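Local structure of translation initiation factor eIF-2B (Pyrococcus horikoshii, 1VB5) at residues S144-G149 and N248-V253; Y193-A198 and G230-M235; I114-S119 and I166-M171; V138-S143 and R154-S159; D186-D191 and V216-Y221. The protein probably promotes the exchange of GDP for GTP on initiation factor 2 during translation initiation, as a member of the eIF-2B alpha/beta/delta family. All blocks are in the same frame, centred on the assembly; numbering follows the deposited sequence.

Contact 1 of 5, residues S144-G149 and N248-V253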
# COMPACT_ATOMS: atom_id res chain seq x y z
N SER B 144 4.01 -5.68 2.82
CA SER B 144 3.10 -6.51 3.61
C SER B 144 2.63 -7.69 2.77
O SER B 144 2.52 -7.58 1.55
CB SER B 144 1.90 -5.69 4.07
OG SER B 144 2.31 -4.59 4.85
N PRO B 145 2.28 -8.81 3.41
CA PRO B 145 2.31 -9.05 4.85
C PRO B 145 3.54 -9.79 5.37
O PRO B 145 3.74 -9.89 6.58
CB PRO B 145 1.05 -9.86 5.07
CG PRO B 145 1.10 -10.79 3.89
CD PRO B 145 1.49 -9.86 2.73
N ASP B 146 4.37 -10.31 4.46
CA ASP B 146 5.56 -11.07 4.87
C ASP B 146 6.82 -10.23 5.02
O ASP B 146 7.85 -10.72 5.48
CB ASP B 146 5.81 -12.20 3.87
CG ASP B 146 4.64 -13.15 3.78
OD1 ASP B 146 4.31 -13.75 4.83
OD2 ASP B 146 4.06 -13.29 2.68
N TYR B 147 6.75 -8.97 4.61
CA TYR B 147 7.87 -8.06 4.72
C TYR B 147 9.17 -8.51 4.05
O TYR B 147 10.25 -8.37 4.62
CB TYR B 147 8.13 -7.75 6.20
CG TYR B 147 6.92 -7.16 6.91
CD1 TYR B 147 6.42 -7.74 8.07
CD2 TYR B 147 6.26 -6.05 6.39
CE1 TYR B 147 5.29 -7.22 8.70
CE2 TYR B 147 5.13 -5.52 7.00
CZ TYR B 147 4.65 -6.11 8.16
OH TYR B 147 3.53 -5.59 8.77
N GLU B 148 9.07 -9.03 2.83
CA GLU B 148 10.26 -9.47 2.11
C GLU B 148 11.09 -8.22 1.79
O GLU B 148 12.27 -8.31 1.46
CB GLU B 148 9.87 -10.19 0.81
CG GLU B 148 9.12 -9.32 -0.19
CD GLU B 148 7.60 -9.38 -0.03
OE1 GLU B 148 7.10 -9.73 1.08
OE2 GLU B 148 6.89 -9.07 -1.01
N GLY B 149 10.46 -7.05 1.89
CA GLY B 149 11.16 -5.81 1.61
C GLY B 149 12.28 -5.57 2.61
O GLY B 149 13.30 -4.95 2.28
N ASN B 248 -5.64 -12.06 1.21
CA ASN B 248 -4.23 -11.86 0.88
C ASN B 248 -3.84 -12.36 -0.51
O ASN B 248 -3.19 -13.41 -0.64
CB ASN B 248 -3.37 -12.54 1.96
CG ASN B 248 -1.87 -12.42 1.70
OD1 ASN B 248 -1.37 -11.37 1.27
ND2 ASN B 248 -1.14 -13.49 1.99
N VAL B 249 -4.24 -11.62 -1.54
CA VAL B 249 -3.90 -11.96 -2.92
C VAL B 249 -2.49 -11.41 -3.07
O VAL B 249 -2.27 -10.19 -3.03
CB VAL B 249 -4.85 -11.26 -3.92
CG1 VAL B 249 -4.47 -11.62 -5.36
CG2 VAL B 249 -6.30 -11.68 -3.65
N LEU B 250 -1.53 -12.31 -3.24
CA LEU B 250 -0.12 -11.93 -3.32
C LEU B 250 0.38 -11.25 -4.59
O LEU B 250 1.38 -10.54 -4.55
CB LEU B 250 0.75 -13.15 -3.03
CG LEU B 250 0.63 -13.72 -1.61
CD1 LEU B 250 1.08 -15.17 -1.61
CD2 LEU B 250 1.46 -12.88 -0.64
N PHE B 251 -0.30 -11.46 -5.71
CA PHE B 251 0.17 -10.85 -6.94
C PHE B 251 -0.86 -10.01 -7.67
O PHE B 251 -2.07 -10.23 -7.56
CB PHE B 251 0.74 -11.92 -7.88
CG PHE B 251 1.74 -12.82 -7.22
CD1 PHE B 251 1.33 -13.98 -6.58
CD2 PHE B 251 3.09 -12.49 -7.20
CE1 PHE B 251 2.26 -14.81 -5.93
CE2 PHE B 251 4.02 -13.30 -6.56
CZ PHE B 251 3.60 -14.46 -5.92
N ASP B 252 -0.36 -9.05 -8.44
CA ASP B 252 -1.20 -8.15 -9.20
C ASP B 252 -0.75 -8.07 -10.64
O ASP B 252 0.23 -8.70 -11.04
CB ASP B 252 -1.15 -6.76 -8.59
CG ASP B 252 0.15 -5.99 -8.94
OD1 ASP B 252 1.26 -6.46 -8.60
OD2 ASP B 252 0.06 -4.91 -9.54
N VAL B 253 -1.46 -7.25 -11.40
CA VAL B 253 -1.18 -7.05 -12.81
C VAL B 253 -1.04 -5.57 -13.18
O VAL B 253 -1.91 -4.75 -12.87
CB VAL B 253 -2.31 -7.65 -13.67
CG1 VAL B 253 -1.96 -7.54 -15.15
CG2 VAL B 253 -2.53 -9.10 -13.28
O HOH W 1 1.55 -14.52 2.70
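Pro145 and Asn248 meet where the loop between strand 136-141 and helix 148-158 of the Rossmann-like domain faces the chain entering strand 251-254, an edge strand of a small antiparallel sheet. The touch is a van der Waals one. Pro145 follows a cis peptide bond and sets the CG–CD edge of its ring against the amide of Asn248, with CD 3.5 Å and CG 3.6 Å from Asn248 OD1. Because CG of Asn248 stands anti to the backbone N (chi1 179°), the amide is carried out to the proline. A second, looser van der Waals touch brings the CD2 methyl of Leu250 to 4.2 Å from Asp146 OD2.

Polar contact is made through a water. It donates to Asp146 OD2 and accepts from Asn248 ND2, so a carboxylate and an amide are joined without touching; ND2 also gives a weak hydrogen bond to Arg237 O. With an alanine in place of Asn248, the water would probably lose its donor and a gap would open beside the Pro145 ring.

Ionic and cation-pi contacts lie on the flanks: Glu148 forms a salt bridge with Lys197, and Tyr147 makes a cation-pi contact with Arg241 of the second subunit, which brings the loop to the dimer interface. The bridging water sits 2.8 Å from Asp146 OD2 and 3.0 Å from Asn248 ND2.

Contact 2 of 5, residues Y193-A198 and G230-M235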
# COMPACT_ATOMS: atom_id res chain seq x y z
N TYR B 193 1.64 -7.49 -20.24
CA TYR B 193 1.32 -7.01 -18.90
C TYR B 193 2.30 -7.63 -17.92
O TYR B 193 2.87 -8.71 -18.19
CB TYR B 193 -0.12 -7.38 -18.53
CG TYR B 193 -1.16 -6.54 -19.26
CD1 TYR B 193 -1.14 -6.42 -20.65
CD2 TYR B 193 -2.16 -5.87 -18.56
CE1 TYR B 193 -2.09 -5.65 -21.32
CE2 TYR B 193 -3.12 -5.09 -19.22
CZ TYR B 193 -3.07 -4.98 -20.61
OH TYR B 193 -3.99 -4.21 -21.28
N VAL B 194 2.52 -6.96 -16.80
CA VAL B 194 3.46 -7.43 -15.80
C VAL B 194 2.79 -7.93 -14.53
O VAL B 194 2.04 -7.20 -13.88
CB VAL B 194 4.46 -6.31 -15.42
CG1 VAL B 194 5.48 -6.84 -14.41
CG2 VAL B 194 5.15 -5.79 -16.66
N VAL B 195 3.07 -9.18 -14.18
CA VAL B 195 2.53 -9.77 -12.97
C VAL B 195 3.63 -9.66 -11.92
O VAL B 195 4.77 -10.09 -12.15
CB VAL B 195 2.18 -11.26 -13.17
CG1 VAL B 195 1.62 -11.83 -11.87
CG2 VAL B 195 1.17 -11.41 -14.30
N ASN B 196 3.30 -9.06 -10.78
CA ASN B 196 4.29 -8.89 -9.73
C ASN B 196 3.59 -8.73 -8.39
O ASN B 196 2.37 -8.69 -8.33
CB ASN B 196 5.15 -7.65 -10.04
CG ASN B 196 6.45 -7.63 -9.24
OD1 ASN B 196 7.19 -8.61 -9.22
ND2 ASN B 196 6.72 -6.50 -8.59
N LYS B 197 4.37 -8.66 -7.33
CA LYS B 197 3.84 -8.51 -5.98
C LYS B 197 2.71 -7.47 -5.94
O LYS B 197 2.81 -6.40 -6.54
CB LYS B 197 4.96 -8.09 -5.02
CG LYS B 197 4.52 -7.98 -3.56
CD LYS B 197 4.18 -9.34 -2.98
CE LYS B 197 3.43 -9.21 -1.65
NZ LYS B 197 4.16 -8.34 -0.68
N ALA B 198 1.63 -7.80 -5.24
CA ALA B 198 0.49 -6.91 -5.10
C ALA B 198 0.97 -5.54 -4.66
O ALA B 198 1.75 -5.42 -3.71
CB ALA B 198 -0.49 -7.48 -4.09
N GLY B 230 -5.73 -11.25 -18.92
CA GLY B 230 -7.04 -11.60 -18.42
C GLY B 230 -7.21 -13.02 -17.90
O GLY B 230 -8.20 -13.31 -17.22
N ASP B 231 -6.26 -13.90 -18.20
CA ASP B 231 -6.38 -15.29 -17.75
C ASP B 231 -5.40 -15.67 -16.64
O ASP B 231 -5.39 -16.81 -16.18
CB ASP B 231 -6.21 -16.23 -18.93
CG ASP B 231 -7.26 -16.03 -20.00
OD1 ASP B 231 -8.47 -16.11 -19.67
OD2 ASP B 231 -6.90 -15.78 -21.17
N VAL B 232 -4.61 -14.71 -16.19
CA VAL B 232 -3.63 -14.97 -15.14
C VAL B 232 -4.25 -15.37 -13.80
O VAL B 232 -5.29 -14.85 -13.40
CB VAL B 232 -2.74 -13.73 -14.90
CG1 VAL B 232 -1.82 -13.95 -13.71
CG2 VAL B 232 -1.92 -13.44 -16.15
N MET B 233 -3.60 -16.32 -13.13
CA MET B 233 -4.04 -16.80 -11.82
C MET B 233 -3.17 -16.11 -10.77
O MET B 233 -1.95 -16.24 -10.79
CB MET B 233 -3.83 -18.32 -11.70
CG MET B 233 -4.78 -19.19 -12.50
SD MET B 233 -4.30 -20.95 -12.44
CE MET B 233 -4.94 -21.44 -10.82
N LEU B 234 -3.80 -15.37 -9.86
CA LEU B 234 -3.06 -14.67 -8.81
C LEU B 234 -3.15 -15.48 -7.52
O LEU B 234 -4.22 -15.57 -6.90
CB LEU B 234 -3.64 -13.27 -8.61
CG LEU B 234 -3.67 -12.38 -9.86
CD1 LEU B 234 -4.35 -11.06 -9.55
CD2 LEU B 234 -2.25 -12.16 -10.37
N MET B 235 -2.02 -16.06 -7.12
CA MET B 235 -1.95 -16.89 -5.92
C MET B 235 -2.28 -16.15 -4.63
O MET B 235 -2.00 -14.96 -4.48
CB MET B 235 -0.55 -17.53 -5.82
CG MET B 235 -0.41 -18.59 -4.74
SD MET B 235 1.17 -19.47 -4.79
CE MET B 235 2.17 -18.50 -3.65
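Strand 194-197 and the loop 230-235 come nearest at Val195 and Val232, whose CA atoms are 8.3 Å apart, a spacing that leaves room for side chains between the two backbones. Val195 fills it from the strand. Its two methyls divide the work: CG2, beside the backbone N and anti to the carbonyl carbon, turns to Val232, whereas CG1, anti to the backbone N (chi1 180°), goes to Leu234.

The two valines reach toward each other tip to tip. Val195 CG2 fits against the fork of Val232, 4.0 Å from its CG1 and 4.1 Å from its CG2. Leu234 slants past the other branch, and its CD2 lies 4.2 Å from Val195 CG1. Leu234 brings only the end of its side chain to the strand.

Val195 belongs to the middle strand of a three-stranded antiparallel sheet, bonded through its backbone to Asp186 and Met187 and flanked by Phe251 of strand 251-254. Leu234 also packs on Phe251, and on Leu173 of the second subunit; Ser61 OG is hydrogen-bonded to Met233 O and Met235 N. The loop thus lies across one face of the small sheet. With methyl groups alone meeting, all at 4.0 Å or more, the attachment between these segments is hydrophobic and nondirectional, and the polar bonds that place each of them are made to other neighbours.

Contact 3 of 5, residues I114-S119 and I166-M171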
# COMPACT_ATOMS: atom_id res chain seq x y z
N ILE B 114 13.24 3.92 -6.57
CA ILE B 114 12.18 3.40 -5.71
C ILE B 114 11.81 2.03 -6.24
O ILE B 114 11.76 1.82 -7.46
CB ILE B 114 10.94 4.33 -5.69
CG1 ILE B 114 9.93 3.81 -4.66
CG2 ILE B 114 10.29 4.38 -7.06
CD1 ILE B 114 8.84 4.81 -4.30
N THR B 115 11.56 1.10 -5.33
CA THR B 115 11.20 -0.25 -5.72
C THR B 115 10.19 -0.81 -4.72
O THR B 115 9.89 -0.17 -3.71
CB THR B 115 12.46 -1.17 -5.78
OG1 THR B 115 12.12 -2.43 -6.37
CG2 THR B 115 13.03 -1.40 -4.38
N HIS B 116 9.67 -1.99 -5.02
CA HIS B 116 8.66 -2.63 -4.18
C HIS B 116 8.96 -4.13 -4.09
O HIS B 116 9.44 -4.72 -5.06
CB HIS B 116 7.27 -2.37 -4.79
CG HIS B 116 6.14 -3.08 -4.10
ND1 HIS B 116 5.89 -2.95 -2.75
CD2 HIS B 116 5.19 -3.92 -4.57
CE1 HIS B 116 4.83 -3.67 -2.42
NE2 HIS B 116 4.39 -4.27 -3.51
N SER B 117 8.69 -4.72 -2.93
CA SER B 117 8.93 -6.14 -2.70
C SER B 117 10.41 -6.51 -2.85
O SER B 117 11.28 -5.65 -2.83
CB SER B 117 8.07 -6.97 -3.65
OG SER B 117 8.10 -8.34 -3.28
N PHE B 118 10.69 -7.81 -3.00
CA PHE B 118 12.06 -8.29 -3.16
C PHE B 118 12.26 -9.03 -4.47
O PHE B 118 11.47 -9.91 -4.83
CB PHE B 118 12.45 -9.22 -2.01
CG PHE B 118 13.84 -9.82 -2.16
CD1 PHE B 118 14.97 -9.04 -1.98
CD2 PHE B 118 13.99 -11.15 -2.55
CE1 PHE B 118 16.25 -9.57 -2.18
CE2 PHE B 118 15.27 -11.70 -2.76
CZ PHE B 118 16.40 -10.90 -2.58
N SER B 119 13.32 -8.67 -5.18
CA SER B 119 13.67 -9.28 -6.45
C SER B 119 15.19 -9.40 -6.50
O SER B 119 15.88 -8.37 -6.50
CB SER B 119 13.19 -8.42 -7.61
OG SER B 119 13.84 -8.78 -8.82
N ILE B 166 9.89 2.37 3.56
CA ILE B 166 8.57 2.96 3.77
C ILE B 166 7.53 1.85 3.81
O ILE B 166 7.84 0.68 3.54
CB ILE B 166 8.19 3.95 2.62
CG1 ILE B 166 8.05 3.20 1.29
CG2 ILE B 166 9.25 5.04 2.49
CD1 ILE B 166 7.63 4.10 0.11
N THR B 167 6.29 2.20 4.17
CA THR B 167 5.21 1.21 4.20
C THR B 167 4.64 1.22 2.79
O THR B 167 4.87 2.18 2.04
CB THR B 167 4.10 1.62 5.17
OG1 THR B 167 3.56 2.88 4.76
CG2 THR B 167 4.64 1.75 6.59
N ASP B 168 3.91 0.18 2.41
CA ASP B 168 3.35 0.12 1.06
C ASP B 168 2.44 1.32 0.74
O ASP B 168 2.49 1.87 -0.37
CB ASP B 168 2.56 -1.18 0.85
CG ASP B 168 3.37 -2.44 1.19
OD1 ASP B 168 4.62 -2.35 1.29
OD2 ASP B 168 2.77 -3.53 1.33
N ALA B 169 1.62 1.73 1.70
CA ALA B 169 0.69 2.84 1.48
C ALA B 169 1.36 4.19 1.24
O ALA B 169 0.70 5.16 0.86
CB ALA B 169 -0.28 2.93 2.66
N GLN B 170 2.67 4.27 1.45
CA GLN B 170 3.40 5.52 1.25
C GLN B 170 4.03 5.66 -0.14
O GLN B 170 4.66 6.67 -0.44
CB GLN B 170 4.49 5.68 2.31
CG GLN B 170 4.01 6.20 3.67
CD GLN B 170 5.14 6.20 4.70
OE1 GLN B 170 5.40 5.20 5.35
NE2 GLN B 170 5.83 7.33 4.82
N MET B 171 3.86 4.64 -0.99
CA MET B 171 4.44 4.66 -2.33
C MET B 171 4.09 5.90 -3.14
O MET B 171 4.92 6.40 -3.90
CB MET B 171 4.02 3.40 -3.11
CG MET B 171 4.63 2.13 -2.55
SD MET B 171 4.40 0.70 -3.62
CE MET B 171 2.61 0.45 -3.52
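At the C-terminal ends of the parallel strands of the main sheet, the loop leaving strand 111-115 brings His116 against Asp168, in the 3-10 turn after strand 163-166, and Met171, which begins helix 171-175. Met171 comes over a face of the imidazole: its SD is 4.4 Å from the ring centroid, 27° off the normal, a sulfur-aromatic contact that falls nearest ND1 at 4.0 Å. With CG beside the backbone N (chi1 -68°) and the chain extended at chi2, the sulfur is carried to the ring. Asp168 comes instead to the edge, with OD1 in the ring plane and 3.9 Å from His116 CE1, and its carboxylate stands at 89° to the imidazole.

Such loops at the carboxyl ends of parallel strands are a regular feature of Rossmann-like folds, and here they are knitted together by polar bonds. His116 ND1 is hydrogen-bonded to Thr141 OG1 and NE2 to Ala198 O, which together fix the rotation of the ring. Asp168 OD2 accepts from Ser144 N, and the acid's proximity could favour a positive charge on the imidazole. A leucine in place of His116 would probably leave Thr141 OG1 and Ala198 O without these partners and remove the flat face on which the sulfur rests.

Deeper in the sheet, Ile114 points its CD1 methyl at Met171 O, 4.2 Å away, while Met171 also packs on Leu202 and Leu203 of helix 200-209.

Contact 4 of 5, residues V138-S143 and R154-S159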
# COMPACT_ATOMS: atom_id res chain seq x y z
N VAL B 138 18.20 4.47 -2.46
CA VAL B 138 17.07 3.61 -2.75
C VAL B 138 15.93 3.77 -1.76
O VAL B 138 16.14 3.90 -0.55
CB VAL B 138 17.50 2.13 -2.76
CG1 VAL B 138 16.31 1.24 -3.10
CG2 VAL B 138 18.63 1.92 -3.75
N ILE B 139 14.71 3.79 -2.28
CA ILE B 139 13.52 3.88 -1.45
C ILE B 139 12.83 2.55 -1.72
O ILE B 139 12.59 2.20 -2.88
CB ILE B 139 12.59 5.05 -1.88
CG1 ILE B 139 13.34 6.38 -1.74
CG2 ILE B 139 11.34 5.06 -1.02
CD1 ILE B 139 12.63 7.57 -2.34
N LEU B 140 12.53 1.81 -0.67
CA LEU B 140 11.88 0.52 -0.83
C LEU B 140 10.79 0.31 0.21
O LEU B 140 10.82 0.90 1.28
CB LEU B 140 12.93 -0.59 -0.71
CG LEU B 140 13.66 -0.63 0.63
CD1 LEU B 140 13.08 -1.75 1.48
CD2 LEU B 140 15.14 -0.86 0.38
N THR B 141 9.82 -0.54 -0.12
CA THR B 141 8.71 -0.81 0.77
C THR B 141 8.98 -2.05 1.61
O THR B 141 9.69 -2.95 1.18
CB THR B 141 7.41 -1.06 -0.02
OG1 THR B 141 7.54 -2.27 -0.78
CG2 THR B 141 7.12 0.08 -0.95
N GLU B 142 8.39 -2.09 2.81
CA GLU B 142 8.56 -3.23 3.69
C GLU B 142 7.86 -4.44 3.06
O GLU B 142 8.28 -5.59 3.27
CB GLU B 142 7.97 -2.93 5.07
CG GLU B 142 6.48 -2.63 5.07
CD GLU B 142 6.00 -2.07 6.40
OE1 GLU B 142 4.78 -1.82 6.54
OE2 GLU B 142 6.83 -1.87 7.31
N SER B 143 6.80 -4.17 2.29
CA SER B 143 6.03 -5.18 1.57
C SER B 143 5.18 -6.14 2.40
O SER B 143 5.57 -7.29 2.63
CB SER B 143 6.95 -6.01 0.67
OG SER B 143 7.77 -5.18 -0.13
N ARG B 154 18.21 -5.52 4.31
CA ARG B 154 19.35 -6.19 4.94
C ARG B 154 20.47 -6.38 3.91
O ARG B 154 21.65 -6.21 4.23
CB ARG B 154 18.95 -7.59 5.46
CG ARG B 154 18.33 -7.64 6.87
CD ARG B 154 17.01 -6.90 6.94
NE ARG B 154 15.99 -7.56 7.76
CZ ARG B 154 15.53 -8.79 7.56
NH1 ARG B 154 15.99 -9.54 6.56
NH2 ARG B 154 14.56 -9.27 8.33
N GLU B 155 20.10 -6.73 2.69
CA GLU B 155 21.07 -6.95 1.63
C GLU B 155 21.73 -5.66 1.17
O GLU B 155 22.94 -5.65 0.89
CB GLU B 155 20.42 -7.65 0.44
CG GLU B 155 19.90 -9.05 0.75
CD GLU B 155 21.01 -10.04 1.07
OE1 GLU B 155 20.70 -11.13 1.58
OE2 GLU B 155 22.19 -9.73 0.81
N LEU B 156 20.96 -4.58 1.08
CA LEU B 156 21.49 -3.29 0.65
C LEU B 156 22.45 -2.76 1.71
O LEU B 156 23.44 -2.11 1.40
CB LEU B 156 20.36 -2.28 0.42
CG LEU B 156 19.47 -2.51 -0.81
CD1 LEU B 156 18.37 -1.46 -0.85
CD2 LEU B 156 20.31 -2.43 -2.07
N GLU B 157 22.14 -3.06 2.97
CA GLU B 157 22.98 -2.63 4.07
C GLU B 157 24.30 -3.39 3.98
O GLU B 157 25.37 -2.82 4.17
CB GLU B 157 22.28 -2.93 5.40
CG GLU B 157 22.95 -2.35 6.62
CD GLU B 157 22.11 -2.54 7.87
OE1 GLU B 157 21.86 -3.71 8.24
OE2 GLU B 157 21.68 -1.52 8.46
N PHE B 158 24.22 -4.69 3.68
CA PHE B 158 25.41 -5.52 3.55
C PHE B 158 26.34 -4.92 2.49
O PHE B 158 27.56 -4.87 2.65
CB PHE B 158 25.01 -6.94 3.13
CG PHE B 158 26.17 -7.89 2.96
CD1 PHE B 158 26.68 -8.59 4.05
CD2 PHE B 158 26.73 -8.10 1.70
CE1 PHE B 158 27.75 -9.49 3.89
CE2 PHE B 158 27.80 -8.99 1.52
CZ PHE B 158 28.30 -9.69 2.62
N SER B 159 25.74 -4.43 1.41
CA SER B 159 26.50 -3.87 0.30
C SER B 159 26.92 -2.40 0.47
O SER B 159 27.63 -1.86 -0.38
CB SER B 159 25.71 -4.04 -1.00
OG SER B 159 25.46 -5.41 -1.25
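Leu156 of helix 148-158 meets Val138 and Leu140 of strand 136-141, and it does so through one methyl. At Arg154 the helix backbone runs on, its O accepting a bond from Phe158 N. Glu155 follows; it forms a salt bridge with Arg127, and its O takes the backbone N of Ser159.

Leu156 carries the contact. Its CG lies beside the backbone N (chi1 -72°) and the chain extends from the helix to put CD1 over the strand. There CD1 meets CD2 of Leu140 tip to tip at 3.5 Å, a close approach for two methyls. Leu140 reaches it with CG set between its own N and carbonyl carbon, and a chi2 of 102° is off the usual staggered values, which suggests some strain in this side chain. Val138 is met differently: it crosses Leu156 at about a right angle, its CG1 4.1 Å from the same CD1.

Farther on, Glu157 and Phe158 continue the helix, and Ser159 at its end is tied by OG to Arg127 and by O to Lys130. The hydrophobic layer is widened by Phe163 of strand 163-166 and by Leu123 and Ile126 of helix 120-131, all touching Leu156. A helix laid on the strand that precedes it, with its apolar side on the sheet, is typical of the beta-alpha-beta crossover, here strand 136-141, helix 148-158 and strand 163-166.

Contact 5 of 5, residues D186-D191 and V216-Y221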
# COMPACT_ATOMS: atom_id res chain seq x y z
N ASP B 186 7.21 -11.51 -11.80
CA ASP B 186 7.02 -12.94 -11.64
C ASP B 186 6.59 -13.50 -12.99
O ASP B 186 6.74 -14.68 -13.26
CB ASP B 186 5.94 -13.21 -10.58
CG ASP B 186 6.37 -12.77 -9.20
OD1 ASP B 186 7.18 -13.48 -8.56
OD2 ASP B 186 5.92 -11.69 -8.75
N MET B 187 6.07 -12.62 -13.84
CA MET B 187 5.63 -13.03 -15.17
C MET B 187 5.33 -11.85 -16.09
O MET B 187 4.82 -10.82 -15.64
CB MET B 187 4.36 -13.89 -15.07
CG MET B 187 3.80 -14.30 -16.43
SD MET B 187 2.18 -15.09 -16.40
CE MET B 187 2.46 -16.44 -15.23
N ILE B 188 5.68 -12.00 -17.36
CA ILE B 188 5.38 -10.99 -18.36
C ILE B 188 4.40 -11.77 -19.24
O ILE B 188 4.79 -12.74 -19.90
CB ILE B 188 6.61 -10.60 -19.22
CG1 ILE B 188 7.73 -10.02 -18.34
CG2 ILE B 188 6.19 -9.60 -20.29
CD1 ILE B 188 7.34 -8.77 -17.55
N THR B 189 3.13 -11.38 -19.22
CA THR B 189 2.12 -12.08 -20.00
C THR B 189 2.38 -11.97 -21.49
O THR B 189 3.23 -11.20 -21.94
CB THR B 189 0.70 -11.55 -19.70
OG1 THR B 189 0.60 -10.17 -20.09
CG2 THR B 189 0.39 -11.66 -18.21
N LYS B 190 1.63 -12.75 -22.26
CA LYS B 190 1.76 -12.75 -23.71
C LYS B 190 1.44 -11.38 -24.30
O LYS B 190 2.04 -10.97 -25.29
CB LYS B 190 0.83 -13.80 -24.32
CG LYS B 190 1.00 -13.97 -25.81
CD LYS B 190 -0.03 -14.92 -26.40
CE LYS B 190 0.15 -15.03 -27.91
NZ LYS B 190 -0.89 -15.89 -28.53
N ASP B 191 0.48 -10.67 -23.71
CA ASP B 191 0.11 -9.35 -24.22
C ASP B 191 0.90 -8.18 -23.61
O ASP B 191 0.54 -7.02 -23.78
CB ASP B 191 -1.41 -9.13 -24.10
CG ASP B 191 -1.97 -9.50 -22.73
OD1 ASP B 191 -1.26 -10.14 -21.92
OD2 ASP B 191 -3.15 -9.16 -22.46
N VAL B 216 10.76 -2.38 -15.55
CA VAL B 216 10.55 -3.71 -15.02
C VAL B 216 11.74 -4.58 -15.42
O VAL B 216 12.14 -4.59 -16.58
CB VAL B 216 9.26 -4.33 -15.59
CG1 VAL B 216 9.13 -5.79 -15.12
CG2 VAL B 216 8.06 -3.51 -15.15
N ALA B 217 12.31 -5.29 -14.46
CA ALA B 217 13.45 -6.17 -14.73
C ALA B 217 12.95 -7.60 -14.80
O ALA B 217 12.47 -8.14 -13.80
CB ALA B 217 14.50 -6.02 -13.63
N ALA B 218 13.06 -8.22 -15.97
CA ALA B 218 12.60 -9.59 -16.12
C ALA B 218 13.41 -10.37 -17.14
O ALA B 218 13.47 -10.01 -18.31
CB ALA B 218 11.13 -9.60 -16.53
N GLU B 219 14.05 -11.45 -16.69
CA GLU B 219 14.82 -12.27 -17.61
C GLU B 219 13.83 -12.92 -18.56
O GLU B 219 12.65 -13.07 -18.24
CB GLU B 219 15.61 -13.36 -16.86
CG GLU B 219 16.73 -12.83 -15.99
CD GLU B 219 16.28 -12.50 -14.57
OE1 GLU B 219 15.06 -12.31 -14.36
OE2 GLU B 219 17.14 -12.43 -13.67
N THR B 220 14.31 -13.29 -19.74
CA THR B 220 13.49 -13.92 -20.76
C THR B 220 12.72 -15.16 -20.30
O THR B 220 11.63 -15.43 -20.80
CB THR B 220 14.37 -14.26 -21.99
OG1 THR B 220 14.54 -13.08 -22.78
CG2 THR B 220 13.76 -15.36 -22.82
N TYR B 221 13.27 -15.91 -19.35
CA TYR B 221 12.57 -17.10 -18.88
C TYR B 221 11.38 -16.74 -17.99
O TYR B 221 10.70 -17.61 -17.45
CB TYR B 221 13.53 -18.07 -18.18
CG TYR B 221 14.14 -17.57 -16.88
CD1 TYR B 221 13.40 -17.57 -15.70
CD2 TYR B 221 15.45 -17.09 -16.85
CE1 TYR B 221 13.95 -17.09 -14.51
CE2 TYR B 221 16.01 -16.61 -15.67
CZ TYR B 221 15.25 -16.61 -14.51
OH TYR B 221 15.79 -16.11 -13.34
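Ile188 has CG1 beside its backbone N and anti to the carbonyl carbon (chi1 -60°), and a second turn of the same sign (chi2 -60°) folds CD1 back, so that the ethyl branch lies against Ala218 and Val216 of the opposing segment. The CB methyl of Ala218 rests on this branch, 3.9 Å from Ile188 CG1 and 4.0 Å from Ile188 CD1. Val216 is touched more lightly, by its CG1 at 4.2 Å from Ile188 CD1. Both residues direct their side chains to the isoleucine, whereas Ala217 between them turns the other way, as successive residues of an extended chain do. The CA atoms of Ile188 and Ala218 are 7.7 Å apart, a separation that the small alanine allows.

The contact joins two sheets. Val216 lies in strand 214-217 of the large, mostly parallel sheet of the Rossmann-like domain, and Ile188 in strand 187-188, at the edge of the three-stranded antiparallel sheet. Just before Ile188, Asp186 and Met187 both face Val195 in a classic beta bulge. Val194 of the neighbouring strand packs on both Ile188 and Val216 and extends the apolar layer between the sheets.

Beyond Ile188 the chain turns, and Thr189 OG1 donates to Asp191 OD1 at 2.6 Å. The oxygen is met on its anti side, with the donor 30° out of the carboxylate plane. Thr189 OG1 also takes the backbone N of Tyr193, and Asp191 OD2 is bonded to Ser229 OG. On the other segment, the Glu219 side chain packs on helix 78-106, and its OE2 is hydrogen-bonded to Thr121 OG1.

Overall arrangement
From the N terminus, contact 3 opens first, at strand 111-115, and closes at 166-171; within its span contact 4 opens and closes, joining the first strand and the helix of a beta-alpha-beta unit. Contact 1 begins at 144-149, inside both spans, crossing contacts 3 and 4 before closing at 248-253. Contacts 5 and 2 fall within its long loop and cross each other. Contacts 3 and 4 bind the main sheet to its helix and loops, contact 5 joins that sheet to the antiparallel one, contact 2 ties loop 230-235 to the latter's middle strand, and contact 1 ties the loop before helix 148-158 to the chain entering strand 251-254. Contacts 1 to 4 touch the second subunit.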